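Local atomic coordinates of flagellar hook associated protein type 3 FlgL (Legionella pneumophila subsp. pneumophila, PDB entry 5YTI), a protein that probably serves as a structural, flagellin-related junction protein that joins the flagellar hook to the filament. Residues 138-143 with 157-162; 172-177 with 346-351; 181-186 with 294-299; 63-68 with 163-168; 84-89 with 119-124. All coordinates share one frame; numbering follows the deposited sequence.

Contact 1 (138-143 with 157-162)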
# COMPACT_ATOMS: atom_id res chain seq x y z
N GLY A 138 -17.79 -4.17 -5.37
CA GLY A 138 -18.30 -2.87 -4.90
C GLY A 138 -19.73 -2.66 -5.34
O GLY A 138 -20.46 -3.61 -5.47
N SER A 139 -20.14 -1.43 -5.58
CA SER A 139 -21.54 -1.21 -5.97
C SER A 139 -21.89 -1.88 -7.30
O SER A 139 -23.06 -2.08 -7.57
CB SER A 139 -21.84 0.26 -6.13
OG SER A 139 -21.61 0.63 -7.47
N LYS A 140 -20.90 -2.18 -8.13
CA LYS A 140 -21.15 -2.79 -9.46
C LYS A 140 -21.42 -4.28 -9.39
O LYS A 140 -20.64 -5.08 -9.88
CB LYS A 140 -19.97 -2.50 -10.40
CG LYS A 140 -20.20 -1.28 -11.28
CD LYS A 140 -19.06 -0.26 -11.20
CE LYS A 140 -17.77 -0.76 -11.84
NZ LYS A 140 -17.61 -0.32 -13.25
N SER A 141 -22.55 -4.63 -8.80
CA SER A 141 -22.88 -6.01 -8.40
C SER A 141 -22.75 -7.16 -9.45
O SER A 141 -22.57 -8.33 -9.07
CB SER A 141 -24.30 -6.03 -7.84
OG SER A 141 -24.56 -4.85 -7.13
N LEU A 142 -22.87 -6.85 -10.74
CA LEU A 142 -22.90 -7.90 -11.77
C LEU A 142 -21.72 -7.81 -12.74
O LEU A 142 -21.67 -8.56 -13.72
CB LEU A 142 -24.26 -7.89 -12.50
CG LEU A 142 -25.45 -7.98 -11.52
CD1 LEU A 142 -26.71 -7.31 -12.05
CD2 LEU A 142 -25.73 -9.42 -11.07
N THR A 143 -20.76 -6.90 -12.45
CA THR A 143 -19.47 -6.85 -13.18
C THR A 143 -18.40 -7.73 -12.50
O THR A 143 -18.18 -7.60 -11.31
CB THR A 143 -18.95 -5.42 -13.28
OG1 THR A 143 -19.98 -4.59 -13.80
CG2 THR A 143 -17.75 -5.32 -14.19
N ASN A 157 -12.34 -4.16 -12.42
CA ASN A 157 -13.46 -3.60 -13.17
C ASN A 157 -14.60 -3.22 -12.23
O ASN A 157 -15.68 -2.82 -12.67
CB ASN A 157 -13.95 -4.59 -14.24
CG ASN A 157 -12.83 -5.12 -15.10
OD1 ASN A 157 -12.61 -6.33 -15.13
ND2 ASN A 157 -12.08 -4.23 -15.76
N GLY A 158 -14.37 -3.35 -10.94
CA GLY A 158 -15.35 -2.88 -9.97
C GLY A 158 -15.13 -1.41 -9.67
O GLY A 158 -14.52 -0.68 -10.48
N ASP A 159 -15.67 -1.00 -8.51
CA ASP A 159 -15.41 0.34 -7.89
C ASP A 159 -15.02 0.18 -6.42
O ASP A 159 -14.96 -0.96 -5.88
CB ASP A 159 -16.61 1.31 -8.06
CG ASP A 159 -17.84 0.91 -7.22
OD1 ASP A 159 -17.67 0.30 -6.16
OD2 ASP A 159 -18.99 1.23 -7.62
N SER A 160 -14.75 1.31 -5.76
CA SER A 160 -14.43 1.27 -4.34
C SER A 160 -15.61 1.55 -3.39
O SER A 160 -15.36 2.10 -2.36
CB SER A 160 -13.31 2.28 -4.03
OG SER A 160 -12.18 2.09 -4.86
N THR A 161 -16.84 1.15 -3.70
CA THR A 161 -18.00 1.60 -2.92
C THR A 161 -18.64 0.55 -2.01
O THR A 161 -19.18 -0.45 -2.46
CB THR A 161 -19.08 2.23 -3.83
OG1 THR A 161 -18.54 3.42 -4.39
CG2 THR A 161 -20.36 2.59 -3.07
N GLN A 162 -18.61 0.84 -0.72
CA GLN A 162 -19.15 -0.06 0.32
C GLN A 162 -20.63 0.24 0.63
O GLN A 162 -21.03 1.38 0.80
CB GLN A 162 -18.32 0.05 1.61
CG GLN A 162 -16.89 -0.48 1.50
CD GLN A 162 -16.08 -0.42 2.81
OE1 GLN A 162 -15.76 0.67 3.31
NE2 GLN A 162 -15.73 -1.60 3.35
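Asp-159 meets the 138-143 loop with both carboxylate oxygens, and this is the compact half of the contact. Its OD2 takes the hydroxyl of Ser-139 on the syn lone pair, OG to OD2 2.7 Å, while its OD1 accepts from the backbone N of Ser-139 at 3.1 Å. A second backbone donor, Thr-161 N, reaches the same Asp-159 OD1 at 2.7 Å from the opposite face of the carboxylate plane. Three bonds thus fix the rotation of a buried acid whose CG sits between its own backbone N and carbonyl carbon (chi1 69°). The CA of Gly-138 packs against Asp-159 OD1 at 3.5 Å, and the CB atoms of Ser-139 and Thr-161 meet nearby. Towards the other end the packing thins. The bent chain of Lys-140 runs past Asp-159 and brings its CE beside the backbone oxygen of Asn-157 and the carbonyl carbon of Gly-158, and the methyl CG2 of Thr-143 touches Asn-157 CB at 3.9 Å. The side-chain OD1 of Asn-157 is hydrogen-bonded to Ser-147 OG. Gly-158 of the second subunit packs on Asp-159, so this region also borders the dimer partner. Within its own segment Asp-159 forms an Asx turn, here used to pin two irregular loops together.

Contact 2 (172-177 with 346-351)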
# COMPACT_ATOMS: atom_id res chain seq x y z
N LEU A 172 -24.32 2.44 11.39
CA LEU A 172 -24.18 1.86 10.07
C LEU A 172 -22.95 0.94 10.13
O LEU A 172 -21.98 1.23 10.81
CB LEU A 172 -24.00 2.96 9.02
CG LEU A 172 -25.23 3.73 8.51
CD1 LEU A 172 -26.08 4.23 9.67
CD2 LEU A 172 -24.85 4.89 7.57
N VAL A 173 -23.01 -0.18 9.42
CA VAL A 173 -21.90 -1.17 9.34
C VAL A 173 -21.66 -1.59 7.87
O VAL A 173 -22.60 -1.83 7.12
CB VAL A 173 -22.24 -2.44 10.13
CG1 VAL A 173 -21.24 -3.55 9.85
CG2 VAL A 173 -22.32 -2.12 11.60
N ALA A 174 -20.40 -1.71 7.46
CA ALA A 174 -20.13 -2.06 6.05
C ALA A 174 -20.26 -3.57 5.84
O ALA A 174 -19.70 -4.33 6.62
CB ALA A 174 -18.74 -1.59 5.65
N VAL A 175 -20.98 -3.99 4.81
CA VAL A 175 -21.25 -5.41 4.65
C VAL A 175 -20.45 -6.04 3.54
O VAL A 175 -20.73 -7.17 3.14
CB VAL A 175 -22.73 -5.70 4.38
CG1 VAL A 175 -23.58 -5.09 5.47
CG2 VAL A 175 -23.14 -5.18 3.02
N ASN A 176 -19.46 -5.31 3.03
CA ASN A 176 -18.58 -5.85 1.99
C ASN A 176 -17.27 -5.14 2.01
O ASN A 176 -17.10 -4.11 2.67
CB ASN A 176 -19.22 -5.71 0.60
CG ASN A 176 -19.37 -4.27 0.15
OD1 ASN A 176 -19.98 -3.45 0.82
ND2 ASN A 176 -18.86 -3.98 -1.02
N ASP A 177 -16.32 -5.70 1.27
CA ASP A 177 -15.09 -5.01 0.94
C ASP A 177 -14.94 -5.02 -0.58
O ASP A 177 -15.71 -5.68 -1.28
CB ASP A 177 -13.89 -5.67 1.60
CG ASP A 177 -13.95 -5.62 3.12
OD1 ASP A 177 -14.58 -6.52 3.72
OD2 ASP A 177 -13.33 -4.71 3.72
N GLY A 346 -13.62 -8.74 11.54
CA GLY A 346 -13.86 -9.09 12.95
C GLY A 346 -14.44 -7.97 13.79
O GLY A 346 -15.43 -8.16 14.49
N ALA A 347 -13.86 -6.79 13.69
CA ALA A 347 -14.34 -5.63 14.44
C ALA A 347 -15.82 -5.38 14.15
O ALA A 347 -16.61 -5.08 15.06
CB ALA A 347 -13.53 -4.38 14.10
N ARG A 348 -16.20 -5.52 12.88
CA ARG A 348 -17.56 -5.31 12.44
C ARG A 348 -18.50 -6.37 12.99
O ARG A 348 -19.59 -6.08 13.44
CB ARG A 348 -17.62 -5.26 10.92
CG ARG A 348 -17.17 -3.93 10.36
CD ARG A 348 -17.24 -3.94 8.86
NE ARG A 348 -16.00 -4.38 8.26
CZ ARG A 348 -15.86 -4.72 6.98
NH1 ARG A 348 -16.88 -4.72 6.13
NH2 ARG A 348 -14.67 -5.11 6.54
N LEU A 349 -18.08 -7.61 12.96
CA LEU A 349 -18.87 -8.62 13.59
C LEU A 349 -19.06 -8.31 15.06
O LEU A 349 -20.11 -8.58 15.60
CB LEU A 349 -18.21 -9.98 13.43
CG LEU A 349 -18.10 -10.50 11.99
CD1 LEU A 349 -17.15 -11.70 11.86
CD2 LEU A 349 -19.48 -10.84 11.45
N ASN A 350 -18.05 -7.75 15.74
CA ASN A 350 -18.22 -7.45 17.16
C ASN A 350 -19.17 -6.25 17.31
O ASN A 350 -19.89 -6.15 18.31
CB ASN A 350 -16.88 -7.25 17.89
CG ASN A 350 -16.21 -8.57 18.29
OD1 ASN A 350 -16.86 -9.51 18.77
ND2 ASN A 350 -14.91 -8.64 18.09
N GLN A 351 -19.21 -5.36 16.31
CA GLN A 351 -20.22 -4.28 16.28
C GLN A 351 -21.65 -4.85 16.12
O GLN A 351 -22.60 -4.29 16.64
CB GLN A 351 -19.92 -3.23 15.16
CG GLN A 351 -18.93 -2.12 15.56
CD GLN A 351 -18.88 -0.95 14.57
OE1 GLN A 351 -18.69 -1.13 13.36
NE2 GLN A 351 -19.07 0.27 15.10
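Arg-348 carries the contact, sending its guanidinium from the long helix 316-374 to the end of strand 171-174 and the loop beyond. NH1 donates to the carbonyl oxygen of Ala-174 at 2.9 Å with a nearly straight bond (161°); the oxygen lies in the guanidinium plane, although the donor stands above the carbonyl plane of Ala-174. NH2 forms a salt bridge with Asp-177, 3.2 Å to its OD1 and 3.1 Å to its OD2, both oxygens being met on the syn side. NH2 alone spans both oxygens, and the carboxylate and guanidinium planes are turned 68° apart; OD1 lies near the guanidinium plane, while OD2 is tilted from it. The aliphatic part of Arg-348 is used as well: its CG lies 4.1 Å from Val-173 CG1, and the bend at chi3 (-91°) carries the charged end past this valine. Gln-351, a turn later, brings OE1 alongside Val-173 CG2.

Further out, Asp-344 gives Arg-348 NH2 a second acidic partner, and Leu-73 of helix 49-96 packs on the arginine. Glu-76 approaches Asp-177 OD1, a closeness of acids that the arginine would be expected to ease. Backbone hydrogen bonds pair Val-173 with Gln-165 and, just past the strand, Val-175 with Arg-163. A buried arginine thereby ties a two-stranded antiparallel beta hairpin to the helical rod of this flagellin-family protein.

Contact 3 (181-186 with 294-299)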
# COMPACT_ATOMS: atom_id res chain seq x y z
N ASN A 181 -9.24 -2.62 -2.79
CA ASN A 181 -8.62 -2.68 -1.47
C ASN A 181 -8.05 -4.06 -1.15
O ASN A 181 -6.93 -4.14 -0.68
CB ASN A 181 -9.58 -2.25 -0.36
CG ASN A 181 -8.89 -2.09 0.95
OD1 ASN A 181 -7.82 -1.49 1.04
ND2 ASN A 181 -9.45 -2.67 1.97
N VAL A 182 -8.79 -5.13 -1.41
CA VAL A 182 -8.34 -6.45 -0.95
C VAL A 182 -7.19 -7.04 -1.76
O VAL A 182 -6.24 -7.53 -1.19
CB VAL A 182 -9.48 -7.46 -0.91
CG1 VAL A 182 -8.95 -8.81 -0.48
CG2 VAL A 182 -10.57 -7.00 0.04
N PHE A 183 -7.27 -6.94 -3.08
CA PHE A 183 -6.36 -7.64 -3.97
C PHE A 183 -5.39 -6.80 -4.78
O PHE A 183 -4.34 -7.30 -5.14
CB PHE A 183 -7.18 -8.49 -4.94
CG PHE A 183 -8.01 -9.54 -4.27
CD1 PHE A 183 -7.45 -10.74 -3.90
CD2 PHE A 183 -9.35 -9.34 -4.03
CE1 PHE A 183 -8.21 -11.71 -3.28
CE2 PHE A 183 -10.13 -10.30 -3.41
CZ PHE A 183 -9.56 -11.50 -3.04
N MSE A 184 -5.71 -5.55 -5.10
CA MSE A 184 -4.91 -4.81 -6.10
C MSE A 184 -3.85 -3.86 -5.59
O MSE A 184 -2.75 -3.79 -6.14
CB MSE A 184 -5.79 -4.04 -7.07
CG MSE A 184 -7.00 -4.84 -7.53
SE MSE A 184 -6.60 -6.18 -8.92
CE MSE A 184 -5.55 -4.98 -10.07
N ARG A 185 -4.15 -3.09 -4.56
CA ARG A 185 -3.20 -2.06 -4.15
C ARG A 185 -2.45 -2.51 -2.93
O ARG A 185 -2.96 -2.44 -1.82
CB ARG A 185 -3.93 -0.76 -3.86
CG ARG A 185 -4.96 -0.38 -4.90
CD ARG A 185 -4.43 -0.52 -6.31
NE ARG A 185 -5.38 0.07 -7.25
CZ ARG A 185 -5.12 0.23 -8.55
NH1 ARG A 185 -3.96 -0.17 -9.05
NH2 ARG A 185 -6.02 0.81 -9.33
N ILE A 186 -1.24 -3.00 -3.16
CA ILE A 186 -0.38 -3.55 -2.11
C ILE A 186 0.98 -3.14 -2.55
O ILE A 186 1.34 -3.33 -3.71
CB ILE A 186 -0.43 -5.07 -2.10
CG1 ILE A 186 -1.87 -5.52 -1.96
CG2 ILE A 186 0.42 -5.62 -0.98
CD1 ILE A 186 -2.01 -7.00 -1.75
N GLU A 294 0.72 -2.73 -6.62
CA GLU A 294 0.83 -3.86 -7.53
C GLU A 294 0.04 -5.04 -6.96
O GLU A 294 0.29 -5.45 -5.81
CB GLU A 294 2.32 -4.21 -7.78
CG GLU A 294 2.61 -5.71 -7.81
CD GLU A 294 3.96 -6.10 -8.39
OE1 GLU A 294 4.98 -5.49 -8.05
OE2 GLU A 294 4.02 -7.08 -9.18
N SER A 295 -0.88 -5.59 -7.77
CA SER A 295 -1.80 -6.70 -7.37
C SER A 295 -1.09 -7.93 -6.90
O SER A 295 0.02 -8.21 -7.31
CB SER A 295 -2.75 -7.11 -8.51
OG SER A 295 -2.08 -7.55 -9.70
N ILE A 296 -1.73 -8.69 -6.03
CA ILE A 296 -1.16 -9.97 -5.65
C ILE A 296 -0.93 -10.73 -6.92
O ILE A 296 0.04 -11.44 -7.07
CB ILE A 296 -2.11 -10.82 -4.83
CG1 ILE A 296 -2.48 -10.12 -3.54
CG2 ILE A 296 -1.47 -12.15 -4.49
CD1 ILE A 296 -3.87 -10.54 -3.09
N PHE A 297 -1.87 -10.59 -7.83
CA PHE A 297 -1.83 -11.34 -9.05
C PHE A 297 -0.52 -11.19 -9.80
O PHE A 297 0.14 -12.19 -10.08
CB PHE A 297 -3.01 -10.98 -9.91
CG PHE A 297 -4.30 -11.02 -9.15
CD1 PHE A 297 -4.72 -12.19 -8.56
CD2 PHE A 297 -5.07 -9.87 -9.00
CE1 PHE A 297 -5.90 -12.23 -7.86
CE2 PHE A 297 -6.26 -9.91 -8.31
CZ PHE A 297 -6.67 -11.09 -7.73
N SER A 298 -0.10 -9.97 -10.13
CA SER A 298 1.19 -9.85 -10.79
C SER A 298 2.34 -10.35 -9.88
O SER A 298 3.29 -10.91 -10.40
CB SER A 298 1.44 -8.45 -11.40
OG SER A 298 1.79 -7.53 -10.41
N THR A 299 2.25 -10.22 -8.56
CA THR A 299 3.27 -10.81 -7.66
C THR A 299 3.45 -12.31 -7.95
O THR A 299 4.57 -12.83 -8.05
CB THR A 299 2.95 -10.63 -6.15
OG1 THR A 299 3.21 -9.30 -5.72
CG2 THR A 299 3.82 -11.54 -5.31
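The rings of Phe-183 and Phe-297 lie nearly parallel, planes at 18°, but are slid so far apart (centroids 5.8 Å) that they barely overlap. Val-182 CG1 rests on one face of the Phe-183 ring. At the edge of Phe-297, in its plane, comes the selenium of Met-184 (a selenomethionine), SE to CE2 3.8 Å, a Met-aromatic contact; the bend at chi2 (-78°) brings SE to the ring edge, and the one at chi3 turns CE towards Ser-295 CB. Ile-296 CD1 touches Phe-183 CD1, and Ile-296 CG1 meets Ile-186 CD1 at 3.6 Å.

The backbones are also joined. Ile-296 N donates to Phe-183 O at 3.1 Å, almost along the C=O axis, and Glu-294 N to Ile-186 O at 3.0 Å. Ser-295 is the N-cap, its OG accepting from Ser-298 N at 3.2 Å. The end of helix 179-184 is therefore bonded to the start of helix 296-307, with Ile-296 and Phe-297 also packed on helix 104-125, Val-182 on helix 49-96 and Ile-186 on helix 316-374.

Contact 4 (63-68 with 163-168)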
# COMPACT_ATOMS: atom_id res chain seq x y z
N GLN A 63 -32.93 -5.51 12.70
CA GLN A 63 -32.63 -6.95 12.94
C GLN A 63 -32.42 -7.77 11.63
O GLN A 63 -31.53 -8.60 11.56
CB GLN A 63 -33.71 -7.63 13.81
CG GLN A 63 -34.15 -6.85 15.05
CD GLN A 63 -34.34 -7.72 16.27
OE1 GLN A 63 -33.36 -8.20 16.86
NE2 GLN A 63 -35.60 -7.92 16.67
N ASN A 64 -33.26 -7.53 10.62
CA ASN A 64 -33.12 -8.16 9.30
C ASN A 64 -31.78 -7.73 8.68
O ASN A 64 -30.96 -8.57 8.30
CB ASN A 64 -34.32 -7.79 8.39
CG ASN A 64 -34.59 -8.83 7.28
OD1 ASN A 64 -35.07 -9.95 7.55
ND2 ASN A 64 -34.34 -8.44 6.02
N ASN A 65 -31.53 -6.43 8.62
CA ASN A 65 -30.25 -5.93 8.11
C ASN A 65 -29.01 -6.54 8.82
O ASN A 65 -27.99 -6.82 8.15
CB ASN A 65 -30.21 -4.40 8.17
CG ASN A 65 -30.94 -3.74 7.01
OD1 ASN A 65 -31.36 -4.41 6.06
ND2 ASN A 65 -31.09 -2.42 7.09
N ARG A 66 -29.10 -6.71 10.15
CA ARG A 66 -28.02 -7.31 10.97
C ARG A 66 -27.83 -8.77 10.60
O ARG A 66 -26.74 -9.17 10.22
CB ARG A 66 -28.31 -7.18 12.47
CG ARG A 66 -27.52 -8.15 13.35
CD ARG A 66 -27.93 -8.08 14.83
NE ARG A 66 -29.19 -8.79 15.11
CZ ARG A 66 -30.32 -8.21 15.49
NH1 ARG A 66 -30.38 -6.91 15.67
NH2 ARG A 66 -31.40 -8.93 15.70
N GLN A 67 -28.90 -9.56 10.72
CA GLN A 67 -28.88 -11.00 10.35
C GLN A 67 -28.22 -11.19 9.00
O GLN A 67 -27.42 -12.11 8.85
CB GLN A 67 -30.31 -11.62 10.33
CG GLN A 67 -30.91 -11.94 11.72
CD GLN A 67 -32.37 -12.44 11.69
OE1 GLN A 67 -33.29 -11.67 11.99
NE2 GLN A 67 -32.58 -13.72 11.33
N ALA A 68 -28.53 -10.33 8.04
CA ALA A 68 -28.01 -10.46 6.67
C ALA A 68 -26.56 -10.00 6.56
O ALA A 68 -25.78 -10.51 5.74
CB ALA A 68 -28.86 -9.68 5.69
N ARG A 163 -21.41 -0.82 0.73
CA ARG A 163 -22.77 -0.71 1.24
C ARG A 163 -22.74 -0.71 2.75
O ARG A 163 -22.33 -1.69 3.37
CB ARG A 163 -23.65 -1.86 0.74
CG ARG A 163 -24.35 -1.56 -0.58
CD ARG A 163 -25.43 -2.60 -0.90
NE ARG A 163 -25.07 -3.96 -0.45
CZ ARG A 163 -24.03 -4.67 -0.88
NH1 ARG A 163 -23.81 -5.90 -0.39
NH2 ARG A 163 -23.18 -4.18 -1.79
N PHE A 164 -23.14 0.43 3.32
CA PHE A 164 -23.33 0.57 4.76
C PHE A 164 -24.80 0.25 5.09
O PHE A 164 -25.69 0.52 4.31
CB PHE A 164 -22.96 1.99 5.20
CG PHE A 164 -21.49 2.31 5.08
CD1 PHE A 164 -20.57 1.83 6.01
CD2 PHE A 164 -21.02 3.14 4.07
CE1 PHE A 164 -19.23 2.13 5.92
CE2 PHE A 164 -19.68 3.45 3.97
CZ PHE A 164 -18.78 2.94 4.90
N GLN A 165 -25.06 -0.36 6.23
CA GLN A 165 -26.41 -0.80 6.56
C GLN A 165 -26.79 -0.47 7.98
O GLN A 165 -26.02 -0.77 8.92
CB GLN A 165 -26.52 -2.29 6.36
CG GLN A 165 -26.55 -2.65 4.90
CD GLN A 165 -27.67 -3.60 4.61
OE1 GLN A 165 -28.68 -3.18 4.06
NE2 GLN A 165 -27.52 -4.87 5.04
N ALA A 166 -27.97 0.14 8.13
CA ALA A 166 -28.54 0.44 9.43
C ALA A 166 -28.84 -0.88 10.13
O ALA A 166 -29.58 -1.71 9.59
CB ALA A 166 -29.80 1.27 9.28
N VAL A 167 -28.22 -1.09 11.30
CA VAL A 167 -28.46 -2.27 12.15
C VAL A 167 -28.81 -1.92 13.60
O VAL A 167 -29.03 -2.81 14.43
CB VAL A 167 -27.25 -3.23 12.10
CG1 VAL A 167 -27.01 -3.71 10.68
CG2 VAL A 167 -25.98 -2.57 12.61
N THR A 168 -28.83 -0.61 13.91
CA THR A 168 -29.51 0.00 15.07
C THR A 168 -29.90 1.42 14.62
O THR A 168 -29.73 1.74 13.44
CB THR A 168 -28.63 0.08 16.34
OG1 THR A 168 -27.64 1.12 16.21
CG2 THR A 168 -27.97 -1.28 16.66
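The backbones of 63-68 and 163-168 are nearest at Arg-66 and Val-167, CA to CA 5.2 Å, where the chain turns a corner at Val-167. The polar link is made by Asn-65. Its ND2 donates to the backbone oxygen of Ala-166 at 3.0 Å (154°), and the bond is flat at both ends: the acceptor lies in the amide plane of the asparagine and the donor in the carbonyl plane of the alanine. With CG anti to its carbonyl carbon (chi1 -80°), Asn-65 points its amide across at the strand. Gln-165 reaches back towards the helix, its chain crossing that of Asn-65 at about a right angle. The two amides, their planes 42° apart, approach no nearer than 3.6 Å, between Asn-65 OD1 and Gln-165 OE1.

The apolar part is small. Val-167 lays its CG1 methyl against the helix backbone, 3.7 Å from Arg-66 N, and its CB touches Arg-66 CB at 4.1 Å. Val-167 O is held by Asn-359 of helix 316-374, while Val-173 of the partner strand packs on the same valine. A beta hairpin is in this way laid against the long helix 49-96, in the flagellin N-terminal helical region.

Contact 5 (84-89 with 119-124)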
# COMPACT_ATOMS: atom_id res chain seq x y z
N VAL A 84 -5.84 -16.81 2.29
CA VAL A 84 -4.60 -16.82 3.08
C VAL A 84 -3.92 -18.18 2.88
O VAL A 84 -2.74 -18.25 2.55
CB VAL A 84 -4.84 -16.50 4.58
CG1 VAL A 84 -3.61 -16.87 5.43
CG2 VAL A 84 -5.21 -15.03 4.73
N ASN A 85 -4.69 -19.25 3.02
CA ASN A 85 -4.21 -20.59 2.70
C ASN A 85 -3.38 -20.64 1.42
O ASN A 85 -2.27 -21.20 1.40
CB ASN A 85 -5.38 -21.55 2.56
CG ASN A 85 -5.91 -21.97 3.90
OD1 ASN A 85 -5.22 -21.83 4.91
ND2 ASN A 85 -7.14 -22.50 3.92
N SER A 86 -3.92 -20.06 0.35
CA SER A 86 -3.21 -20.02 -0.91
C SER A 86 -1.88 -19.25 -0.80
O SER A 86 -0.87 -19.65 -1.40
CB SER A 86 -4.11 -19.41 -2.00
OG SER A 86 -5.24 -20.22 -2.25
N LEU A 87 -1.86 -18.17 -0.04
CA LEU A 87 -0.66 -17.37 0.05
C LEU A 87 0.32 -18.01 0.93
O LEU A 87 1.51 -17.78 0.75
CB LEU A 87 -0.99 -16.00 0.60
CG LEU A 87 -1.69 -15.14 -0.45
CD1 LEU A 87 -2.52 -14.02 0.19
CD2 LEU A 87 -0.65 -14.58 -1.42
N HIS A 88 -0.13 -18.78 1.90
CA HIS A 88 0.79 -19.43 2.85
C HIS A 88 1.69 -20.42 2.14
O HIS A 88 2.86 -20.61 2.49
CB HIS A 88 0.04 -20.13 4.00
CG HIS A 88 -0.15 -19.26 5.21
ND1 HIS A 88 -1.24 -19.37 6.04
CD2 HIS A 88 0.60 -18.23 5.69
CE1 HIS A 88 -1.14 -18.47 7.01
NE2 HIS A 88 -0.04 -17.76 6.81
N ARG A 89 1.11 -21.02 1.12
CA ARG A 89 1.73 -22.03 0.30
C ARG A 89 2.59 -21.30 -0.71
O ARG A 89 3.76 -21.66 -0.89
CB ARG A 89 0.67 -22.93 -0.37
CG ARG A 89 1.18 -23.99 -1.36
CD ARG A 89 2.25 -24.95 -0.79
NE ARG A 89 2.90 -25.71 -1.87
CZ ARG A 89 4.17 -26.13 -1.86
NH1 ARG A 89 4.96 -25.90 -0.82
NH2 ARG A 89 4.66 -26.79 -2.89
N ASN A 119 -4.51 -18.99 -10.33
CA ASN A 119 -5.88 -19.25 -10.80
C ASN A 119 -6.85 -19.38 -9.61
O ASN A 119 -7.98 -18.87 -9.66
CB ASN A 119 -5.95 -20.54 -11.67
CG ASN A 119 -5.11 -20.47 -12.96
OD1 ASN A 119 -4.40 -19.48 -13.24
ND2 ASN A 119 -5.21 -21.52 -13.78
N GLN A 120 -6.40 -20.04 -8.55
CA GLN A 120 -7.19 -20.16 -7.31
C GLN A 120 -7.57 -18.76 -6.79
O GLN A 120 -8.73 -18.49 -6.50
CB GLN A 120 -6.39 -20.97 -6.27
CG GLN A 120 -7.19 -21.49 -5.08
CD GLN A 120 -6.74 -22.85 -4.56
OE1 GLN A 120 -7.43 -23.84 -4.78
NE2 GLN A 120 -5.58 -22.91 -3.88
N LEU A 121 -6.60 -17.86 -6.73
CA LEU A 121 -6.81 -16.52 -6.17
C LEU A 121 -7.70 -15.68 -7.05
O LEU A 121 -8.47 -14.86 -6.55
CB LEU A 121 -5.49 -15.82 -5.94
CG LEU A 121 -4.62 -16.40 -4.82
CD1 LEU A 121 -3.28 -15.73 -4.86
CD2 LEU A 121 -5.23 -16.18 -3.46
N LEU A 122 -7.64 -15.88 -8.35
CA LEU A 122 -8.60 -15.21 -9.26
C LEU A 122 -10.05 -15.69 -9.05
O LEU A 122 -11.00 -14.94 -9.29
CB LEU A 122 -8.19 -15.40 -10.73
CG LEU A 122 -6.88 -14.73 -11.12
CD1 LEU A 122 -6.22 -15.35 -12.34
CD2 LEU A 122 -7.09 -13.23 -11.33
N ASP A 123 -10.22 -16.96 -8.65
CA ASP A 123 -11.55 -17.52 -8.44
C ASP A 123 -12.08 -16.85 -7.18
O ASP A 123 -13.21 -16.37 -7.16
CB ASP A 123 -11.52 -19.06 -8.29
CG ASP A 123 -11.23 -19.82 -9.62
OD1 ASP A 123 -11.00 -19.14 -10.64
OD2 ASP A 123 -11.22 -21.08 -9.65
N TYR A 124 -11.22 -16.75 -6.14
CA TYR A 124 -11.63 -16.12 -4.87
C TYR A 124 -11.97 -14.65 -5.08
O TYR A 124 -12.97 -14.15 -4.57
CB TYR A 124 -10.54 -16.26 -3.79
CG TYR A 124 -10.12 -17.69 -3.46
CD1 TYR A 124 -11.02 -18.76 -3.49
CD2 TYR A 124 -8.82 -17.97 -3.07
CE1 TYR A 124 -10.64 -20.05 -3.17
CE2 TYR A 124 -8.43 -19.25 -2.75
CZ TYR A 124 -9.34 -20.30 -2.80
OH TYR A 124 -8.91 -21.56 -2.49
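Ser-86 faces Leu-121 between two antiparallel helices of the flagellin N-terminal helical region, 49-96 and 104-125, consecutive in the chain as a helical hairpin. The axes of the short segments run at 161° to each other and approach to 10.1 Å.

The apolar contacts centre on Leu-121, which points at the facing helix. Its CD2 methyl reaches Ser-86 CB at 3.7 Å, and its CD1 methyl is only loosely beside Leu-87 CD2, 4.5 Å away. Ile-296 of helix 296-307 packs on both leucines, and Ile-338 of helix 316-374 touches Leu-87, so the pair also faces other helices of the bundle.

The polar contact is made by the Ser-86 hydroxyl. Gln-120, one residue before Leu-121, leaves its helix with CG anti to the backbone N (chi1 -165°) and bends at chi2, which lets its amide return towards the serine. The resulting bond from NE2 to OG is weak, with an angle of 134°. The third kind is an aromatic edge: Tyr-124 closes on the same serine one turn further along. One face of its ring lies against Gln-120 O of its own helix, and at the ring edge, in plane, CE2 stands 3.4 Å from Ser-86 OG.

How the contacts relate
Contacts 2, 3 and 5 are buried, contacts 1 and 4 only partly. Contacts 3 and 5 are largely apolar, with backbone bonds in the first and a weak amide bond in the second; they touch through Phe-297 on Leu-122 and Ile-296 on Leu-87 and Leu-121, and the centre of contact 3 lies about 6 Å from the centre of the chain. Contacts 2 and 4 hold the two paired strands of one hairpin, contact 2 to helix 316-374 by an ion pair and contact 4, farther out, to helix 49-96 by one amide bond. Helix 49-96 also serves contact 5. Contact 1 joins irregular loops through a carboxylate; Gln-162 bonds to Asn-176 of contact 2. Contacts 1 and 3 both touch the second subunit.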